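Side-chain contacts in 11S globulin (Wrightia tinctoria, PDB 5WXU), which probably serves as a hexameric seed storage globulin and nutrient reservoir, and also binds the plant hormone auxin (indole-3-acetic acid): residues R364-V367 with S373-Y376; G79-R84 with Q195-Y200. All blocks are in the same frame, centred on the assembly; numbering follows the deposited sequence.

In the fold
The chain carries two cupin domains, and each contact belongs to one of them: interaction 2 (79-84 with 195-200) to the N-terminal cupin, interaction 1 (364-367 with 373-376) to the C-terminal one. Their centres lie 27 Å apart and their nearest atoms about 14 Å, so they do not touch. Interaction 1 closes a hairpin, whereas interaction 2 spans the two sheets of its domain. Hexamer assembly brings the two kinds of site together: Ser-370 of a third subunit, from the loop that interaction 1 closes there, hydrogen-bonds Tyr-200. Both contacts also touch a second subunit. Both lie away from the auxin-binding residues, Gly-119, Cys-120 and Pro-121 and, in another part of the chain, Arg-427.

Interaction 1: R364-V367 with S373-Y376; sequences RLQV and STVY
Val-367 and Tyr-376 form an antiparallel hydrogen-bonded pair that closes a hairpin of the C-terminal cupin domain, and the pairing is distorted by a classic beta bulge. Val-375 and Tyr-376 both lie opposite Val-367, and Val-375 adopts the near-helical backbone expected at the first bulge position (phi -87°, psi -32°). The Val-367 amide N donates to Tyr-376 O at 2.8 Å. In return, Val-367 O is gripped by three donors. Val-375 N is the closest, at 2.9 Å, while Tyr-376 N makes a longer bond of 3.3 Å to the same oxygen. The third is the Thr-374 hydroxyl, whose OG1 comes within 3.0 Å of Val-367 O from above the carbonyl plane. A chi1 of -166° swings this hydroxyl away from its own amide N and onto Val-367 O, where it also receives a weak bond from Gln-366 NE2. The stronger bond of that amide is made by its oxygen: OE1 accepts from Asp-230 N of the second subunit.

Tyr-376, the residue most covered by the contact, lies on the same face of the sheet as Val-367. Its side chain runs at about a right angle to that of Leu-365, the ring carbon CD2 meeting Leu-365 CD2 at 4.0 Å. Beyond the hairpin its side chain packs on loop residues Val-49, Asn-50 and Pro-51, and its hydroxyl is hydrogen-bonded to Asp-379 O. Val-367 CG2 lies 4.2 Å from Tyr-376 CB. The other branch of the valine turns to the bulge, where Val-367 CG1 meets Val-375 CG1, methyl to methyl, at 3.9 Å.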
loop_
_atom_site.group_PDB
_atom_site.type_symbol
_atom_site.label_atom_id
_atom_site.label_comp_id
_atom_site.label_asym_id
_atom_site.label_seq_id
_atom_site.Cartn_x
_atom_site.Cartn_y
_atom_site.Cartn_z
ATOM N N ARG B 364 37.948 11.982 -15.729
ATOM C CA ARG B 364 38.400 10.634 -15.728
ATOM C C ARG B 364 37.354 9.778 -14.988
ATOM O O ARG B 364 36.910 10.143 -13.939
ATOM C CB ARG B 364 39.698 10.513 -14.922
ATOM C CG ARG B 364 40.338 9.153 -14.901
ATOM C CD ARG B 364 41.651 9.146 -14.107
ATOM N NE ARG B 364 42.223 7.823 -13.957
ATOM C CZ ARG B 364 43.305 7.522 -13.247
ATOM N NH1 ARG B 364 43.969 8.458 -12.568
ATOM N NH2 ARG B 364 43.702 6.282 -13.193
ATOM N N LEU B 365 37.020 8.660 -15.587
ATOM C CA LEU B 365 36.170 7.615 -15.038
ATOM C C LEU B 365 36.974 6.302 -14.929
ATOM O O LEU B 365 37.577 5.830 -15.865
ATOM C CB LEU B 365 34.916 7.445 -15.928
ATOM C CG LEU B 365 34.037 6.227 -15.586
ATOM C CD1 LEU B 365 33.265 6.478 -14.304
ATOM C CD2 LEU B 365 33.107 5.977 -16.763
ATOM N N GLN B 366 36.957 5.704 -13.764
ATOM C CA GLN B 366 37.383 4.327 -13.604
ATOM C C GLN B 366 36.240 3.451 -13.111
ATOM O O GLN B 366 35.469 3.856 -12.226
ATOM C CB GLN B 366 38.569 4.220 -12.695
ATOM C CG GLN B 366 39.048 2.802 -12.550
ATOM C CD GLN B 366 40.432 2.676 -12.025
ATOM O OE1 GLN B 366 40.811 3.348 -11.056
ATOM N NE2 GLN B 366 41.206 1.757 -12.640
ATOM N N VAL B 367 36.116 2.302 -13.752
ATOM C CA VAL B 367 35.096 1.325 -13.394
ATOM C C VAL B 367 35.753 -0.017 -13.126
ATOM O O VAL B 367 36.621 -0.462 -13.923
ATOM C CB VAL B 367 34.113 1.121 -14.504
ATOM C CG1 VAL B 367 32.966 0.207 -14.051
ATOM C CG2 VAL B 367 33.569 2.442 -14.975
ATOM N N SER B 373 41.330 -7.123 -13.435
ATOM C CA SER B 373 41.608 -6.010 -14.357
ATOM C C SER B 373 40.415 -5.028 -14.447
ATOM O O SER B 373 39.245 -5.441 -14.490
ATOM C CB SER B 373 41.889 -6.545 -15.780
ATOM O OG SER B 373 42.657 -7.755 -15.763
ATOM N N THR B 374 40.756 -3.757 -14.582
ATOM C CA THR B 374 39.803 -2.688 -14.770
ATOM C C THR B 374 38.874 -2.819 -16.000
ATOM O O THR B 374 39.267 -3.237 -17.107
ATOM C CB THR B 374 40.488 -1.309 -14.767
ATOM O OG1 THR B 374 39.502 -0.283 -14.629
ATOM C CG2 THR B 374 41.239 -1.012 -15.977
ATOM N N VAL B 375 37.638 -2.392 -15.798
ATOM C CA VAL B 375 36.626 -2.506 -16.785
ATOM C C VAL B 375 36.669 -1.285 -17.710
ATOM O O VAL B 375 36.351 -1.376 -18.889
ATOM C CB VAL B 375 35.271 -2.685 -16.029
ATOM C CG1 VAL B 375 34.104 -2.292 -16.876
ATOM C CG2 VAL B 375 35.176 -4.113 -15.556
ATOM N N TYR B 376 37.051 -0.132 -17.165
ATOM C CA TYR B 376 37.298 1.078 -17.958
ATOM C C TYR B 376 38.171 1.981 -17.113
ATOM O O TYR B 376 37.956 2.131 -15.895
ATOM C CB TYR B 376 36.016 1.835 -18.373
ATOM C CG TYR B 376 36.271 3.050 -19.208
ATOM C CD1 TYR B 376 36.745 2.918 -20.520
ATOM C CD2 TYR B 376 36.190 4.351 -18.698
ATOM C CE1 TYR B 376 37.002 4.018 -21.312
ATOM C CE2 TYR B 376 36.426 5.472 -19.512
ATOM C CZ TYR B 376 36.894 5.300 -20.817
ATOM O OH TYR B 376 37.167 6.402 -21.650
#

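Interaction 2: G79-R84 with Q195-Y200; sequences GIDATR and QNLRRY. With PO4 (phosphate ion), chain N.
Thr-83 and Arg-199 reach for each other from opposite directions across the N-terminal cupin barrel, joining strand 80-87 of one sheet to strand 198-201 of the other. The guanidinium meets the threonine end-on: NH1 and NH2 of Arg-199 each lie 3.1 Å from Thr-83 OG1, which sits only 5° out of the guanidinium plane. Both N-H bonds thus converge, somewhat bent, on a single oxygen. Thr-83 holds OG1 anti to its carbonyl carbon (chi1 -47°), which directs the hydroxyl at the arginine.

With its other N-H, the one turned to the NE side, Arg-199 NH1 donates to phosphate O4 at 2.9 Å, also near the guanidinium plane. This ion, probably taken from the crystallisation liquor, is further hydrogen-bonded by His-85, Ser-96, Asn-98 and His-168. One face of the guanidinium is covered by Leu-197, whose CD2 stands 3.5 Å above its centre. The group is therefore held at its edge by polar atoms and on that face by a methyl.

Near the start of strand 80-87, Asp-81 and Leu-197 meet obliquely, with Asp-81 OD2 just 3.1 Å from Leu-197 CB. A water donates to Asp-81 OD2 and accepts from Leu-197 N, the latter at 2.8 Å, so the carboxylate is tied to the opposite backbone indirectly.

Asp-81 OD2 stays 5.7 Å from Arg-199 NH2 and makes no salt bridge with it. In the crystal the phosphate probably offsets much of the buried arginine charge, and Asp-81 may add to this at longer range, while the two bonds to the neutral Thr-83 oxygen fix the rotation of the guanidinium.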
loop_
_atom_site.group_PDB
_atom_site.type_symbol
_atom_site.label_atom_id
_atom_site.label_comp_id
_atom_site.label_asym_id
_atom_site.label_seq_id
_atom_site.Cartn_x
_atom_site.Cartn_y
_atom_site.Cartn_z
ATOM N N GLY B 79 19.333 -2.618 -20.393
ATOM C CA GLY B 79 17.960 -2.726 -20.760
ATOM C C GLY B 79 17.398 -1.418 -21.291
ATOM O O GLY B 79 16.250 -1.101 -21.050
ATOM N N ILE B 80 18.235 -0.624 -21.959
ATOM C CA ILE B 80 17.795 0.710 -22.355
ATOM C C ILE B 80 18.035 0.998 -23.815
ATOM O O ILE B 80 18.912 0.342 -24.426
ATOM C CB ILE B 80 18.427 1.840 -21.476
ATOM C CG1 ILE B 80 19.936 1.900 -21.569
ATOM C CG2 ILE B 80 17.969 1.830 -20.008
ATOM C CD1 ILE B 80 20.316 3.092 -22.463
ATOM N N ASP B 81 17.276 1.961 -24.337
ATOM C CA ASP B 81 17.640 2.690 -25.576
ATOM C C ASP B 81 17.941 4.116 -25.228
ATOM O O ASP B 81 17.366 4.693 -24.279
ATOM C CB ASP B 81 16.566 2.606 -26.636
ATOM C CG ASP B 81 16.711 1.334 -27.457
ATOM O OD1 ASP B 81 17.859 0.843 -27.648
ATOM O OD2 ASP B 81 15.700 0.784 -27.864
ATOM N N ALA B 82 18.853 4.723 -26.000
ATOM C CA ALA B 82 19.188 6.101 -25.848
ATOM C C ALA B 82 19.143 6.818 -27.212
ATOM O O ALA B 82 19.619 6.297 -28.248
ATOM C CB ALA B 82 20.550 6.233 -25.199
ATOM N N THR B 83 18.464 7.944 -27.218
ATOM C CA THR B 83 18.292 8.796 -28.394
ATOM C C THR B 83 18.529 10.242 -28.074
ATOM O O THR B 83 18.134 10.739 -27.021
ATOM C CB THR B 83 16.876 8.700 -28.944
ATOM O OG1 THR B 83 16.501 7.334 -29.042
ATOM C CG2 THR B 83 16.756 9.323 -30.366
ATOM N N ARG B 84 19.164 10.959 -29.017
ATOM C CA ARG B 84 19.361 12.434 -28.881
ATOM C C ARG B 84 18.563 13.094 -29.986
ATOM O O ARG B 84 18.941 12.991 -31.183
ATOM C CB ARG B 84 20.838 12.843 -28.898
ATOM C CG ARG B 84 21.072 14.316 -28.745
ATOM C CD ARG B 84 22.512 14.629 -28.340
ATOM N NE ARG B 84 23.484 14.222 -29.345
ATOM C CZ ARG B 84 24.744 13.807 -29.154
ATOM N NH1 ARG B 84 25.299 13.601 -27.929
ATOM N NH2 ARG B 84 25.510 13.567 -30.259
ATOM N N GLN B 195 12.247 -6.919 -25.845
ATOM C CA GLN B 195 13.247 -5.942 -25.457
ATOM C C GLN B 195 13.785 -5.128 -26.639
ATOM O O GLN B 195 15.014 -5.104 -26.905
ATOM C CB GLN B 195 14.387 -6.656 -24.689
ATOM C CG GLN B 195 13.890 -7.430 -23.473
ATOM C CD GLN B 195 13.163 -6.488 -22.519
ATOM O OE1 GLN B 195 13.775 -5.610 -21.963
ATOM N NE2 GLN B 195 11.855 -6.619 -22.412
ATOM N N ASN B 196 12.870 -4.457 -27.315
ATOM C CA ASN B 196 13.165 -3.620 -28.490
ATOM C C ASN B 196 12.211 -2.458 -28.436
ATOM O O ASN B 196 11.034 -2.634 -28.092
ATOM C CB ASN B 196 12.953 -4.375 -29.811
ATOM C CG ASN B 196 13.848 -5.591 -29.941
ATOM O OD1 ASN B 196 13.411 -6.750 -29.655
ATOM N ND2 ASN B 196 15.120 -5.354 -30.258
ATOM N N LEU B 197 12.709 -1.249 -28.754
ATOM C CA LEU B 197 11.837 -0.094 -28.758
ATOM C C LEU B 197 10.971 0.017 -30.005
ATOM O O LEU B 197 11.512 -0.081 -31.142
ATOM C CB LEU B 197 12.685 1.178 -28.625
ATOM C CG LEU B 197 11.962 2.489 -28.551
ATOM C CD1 LEU B 197 11.107 2.563 -27.284
ATOM C CD2 LEU B 197 12.964 3.649 -28.568
ATOM N N ARG B 198 9.697 0.326 -29.797
ATOM C CA ARG B 198 8.774 0.761 -30.811
ATOM C C ARG B 198 8.498 2.212 -30.700
ATOM O O ARG B 198 8.308 2.761 -29.582
ATOM C CB ARG B 198 7.404 0.065 -30.713
ATOM C CG ARG B 198 7.314 -1.347 -31.220
ATOM C CD ARG B 198 7.857 -2.350 -30.295
ATOM N NE ARG B 198 7.518 -3.737 -30.669
ATOM C CZ ARG B 198 8.175 -4.746 -30.177
ATOM N NH1 ARG B 198 9.164 -4.537 -29.340
ATOM N NH2 ARG B 198 7.889 -5.981 -30.543
ATOM N N ARG B 199 8.489 2.909 -31.855
ATOM C CA ARG B 199 8.049 4.292 -31.910
ATOM C C ARG B 199 6.909 4.433 -32.861
ATOM O O ARG B 199 7.084 4.308 -34.058
ATOM C CB ARG B 199 9.174 5.272 -32.321
ATOM C CG ARG B 199 10.454 5.117 -31.465
ATOM C CD ARG B 199 11.553 6.075 -31.953
ATOM N NE ARG B 199 12.888 5.521 -31.765
ATOM C CZ ARG B 199 13.862 6.103 -31.080
ATOM N NH1 ARG B 199 13.685 7.273 -30.435
ATOM N NH2 ARG B 199 15.028 5.466 -31.014
ATOM N N TYR B 200 5.732 4.720 -32.309
ATOM C CA TYR B 200 4.495 4.739 -33.047
ATOM C C TYR B 200 4.091 6.182 -33.162
ATOM O O TYR B 200 3.693 6.785 -32.210
ATOM C CB TYR B 200 3.419 3.857 -32.387
ATOM C CG TYR B 200 3.637 2.336 -32.628
ATOM C CD1 TYR B 200 4.784 1.832 -33.304
ATOM C CD2 TYR B 200 2.714 1.425 -32.252
ATOM C CE1 TYR B 200 4.981 0.473 -33.484
ATOM C CE2 TYR B 200 2.918 0.052 -32.394
ATOM C CZ TYR B 200 4.021 -0.440 -33.031
ATOM O OH TYR B 200 4.171 -1.829 -33.254
HETATM P P PO4 N . 10.154 9.015 -29.056
HETATM O O1 PO4 N . 9.046 8.248 -29.940
HETATM O O2 PO4 N . 9.821 10.289 -28.297
HETATM O O3 PO4 N . 10.405 8.159 -27.808
HETATM O O4 PO4 N . 11.576 9.031 -29.621
HETATM O O HOH W 1 15.447 -1.160 -29.361
#